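PDB 3LET: protein adenylyltransferase VopS from Vibrio parahaemolyticus, which transfers AMP from ATP to a specific threonine of the host Rho GTPases RhoA, Rac and Cdc42, blocking their effector interactions and hence actin assembly in infected cells. Local coordinates for residues Ile291-Leu294 with Phe299-Leu302. Residues are numbered along the deposited sequence; the frame is centred on the assembly and turned at random.
Sequences IAEL and FNPL
Glu293 reaches from the last turn of helix 281-295 to Asn300 in the loop that follows, a worked example of how one glutamate carboxylate can fix a chain just after it leaves a helix. Its OE1 accepts twice from the same residue: the anti lone pair takes the backbone N of Asn300 at 3.1 Å, while the syn lone pair takes ND2 at 2.9 Å, with a more bent N-H...O angle of 133°. The bend of the glutamate chain at chi2 (-74°) brings the carboxylate round to this position, its plane turned 56° from the side-chain amide plane of Asn300. Glu293 OE2 takes a hydrogen bond from a water that also accepts, weakly, from Asn300 ND2. Nearer the helix, Glu293 CB sits at the edge of the Phe299 ring, 4.1 Å from CD1. One residue on, Leu294 adds a looser apolar touch, CD2 lying 4.3 Å from Phe299 CB, and packs as well on helices 168-179 and 184-199. The Phe299 ring meets Trp175 of helix 168-179. Together these contacts, within the Fido domain, fold the link to helix 304-311 against the helix that carries Arg286, a probable ATP-binding residue.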
loop_
_atom_site.group_PDB
_atom_site.type_symbol
_atom_site.label_atom_id
_atom_site.label_comp_id
_atom_site.label_asym_id
_atom_site.label_seq_id
_atom_site.Cartn_x
_atom_site.Cartn_y
_atom_site.Cartn_z
ATOM N N ILE A 291 15.992 -2.729 -13.783
ATOM C CA ILE A 291 15.558 -1.893 -14.892
ATOM C C ILE A 291 16.188 -0.513 -14.777
ATOM O O ILE A 291 16.674 0.032 -15.770
ATOM C CB ILE A 291 14.037 -1.745 -14.920
ATOM C CG1 ILE A 291 13.379 -3.106 -15.200
ATOM C CG2 ILE A 291 13.606 -0.708 -15.967
ATOM C CD1 ILE A 291 11.852 -3.088 -14.861
ATOM N N ALA A 292 16.169 0.061 -13.576
ATOM C CA ALA A 292 16.772 1.393 -13.381
ATOM C C ALA A 292 18.257 1.352 -13.757
ATOM O O ALA A 292 18.778 2.247 -14.427
ATOM C CB ALA A 292 16.601 1.885 -11.924
ATOM N N GLU A 293 18.933 0.292 -13.347
ATOM C CA GLU A 293 20.365 0.170 -13.634
ATOM C C GLU A 293 20.606 0.103 -15.135
ATOM O O GLU A 293 21.542 0.730 -15.663
ATOM C CB GLU A 293 20.934 -1.094 -13.006
ATOM C CG GLU A 293 21.105 -1.022 -11.506
ATOM C CD GLU A 293 22.288 -0.145 -11.134
ATOM O OE1 GLU A 293 23.443 -0.611 -11.257
ATOM O OE2 GLU A 293 22.057 1.007 -10.734
ATOM N N LEU A 294 19.786 -0.689 -15.819
ATOM C CA LEU A 294 20.019 -0.942 -17.245
ATOM C C LEU A 294 19.747 0.337 -18.017
ATOM O O LEU A 294 20.479 0.673 -18.948
ATOM C CB LEU A 294 19.158 -2.099 -17.758
ATOM C CG LEU A 294 19.521 -3.470 -17.191
ATOM C CD1 LEU A 294 18.567 -4.520 -17.704
ATOM C CD2 LEU A 294 20.983 -3.873 -17.529
ATOM N N PHE A 299 25.108 -2.318 -14.634
ATOM C CA PHE A 299 24.447 -3.218 -13.703
ATOM C C PHE A 299 25.409 -3.638 -12.608
ATOM O O PHE A 299 26.386 -4.323 -12.857
ATOM C CB PHE A 299 23.835 -4.461 -14.348
ATOM C CG PHE A 299 23.247 -5.385 -13.325
ATOM C CD1 PHE A 299 22.171 -4.963 -12.546
ATOM C CD2 PHE A 299 23.835 -6.600 -13.038
ATOM C CE1 PHE A 299 21.672 -5.750 -11.565
ATOM C CE2 PHE A 299 23.336 -7.399 -12.041
ATOM C CZ PHE A 299 22.236 -6.981 -11.305
ATOM N N ASN A 300 25.102 -3.203 -11.391
ATOM C CA ASN A 300 25.879 -3.542 -10.210
ATOM C C ASN A 300 24.997 -4.358 -9.265
ATOM O O ASN A 300 24.030 -3.832 -8.735
ATOM C CB ASN A 300 26.288 -2.252 -9.503
ATOM C CG ASN A 300 26.999 -1.272 -10.440
ATOM O OD1 ASN A 300 28.145 -1.490 -10.816
ATOM N ND2 ASN A 300 26.313 -0.189 -10.814
ATOM N N PRO A 301 25.310 -5.646 -9.070
ATOM C CA PRO A 301 24.427 -6.456 -8.221
ATOM C C PRO A 301 24.575 -6.015 -6.752
ATOM O O PRO A 301 25.652 -5.566 -6.356
ATOM C CB PRO A 301 24.961 -7.877 -8.439
ATOM C CG PRO A 301 26.411 -7.658 -8.801
ATOM C CD PRO A 301 26.349 -6.474 -9.707
ATOM N N LEU A 302 23.515 -6.114 -5.961
ATOM C CA LEU A 302 23.559 -5.677 -4.565
ATOM C C LEU A 302 24.032 -6.775 -3.640
ATOM O O LEU A 302 23.544 -7.896 -3.705
ATOM C CB LEU A 302 22.151 -5.271 -4.094
ATOM C CG LEU A 302 21.560 -4.008 -4.722
ATOM C CD1 LEU A 302 20.068 -3.830 -4.338
ATOM C CD2 LEU A 302 22.368 -2.796 -4.300
HETATM O O HOH W 1 24.218 2.151 -10.077
#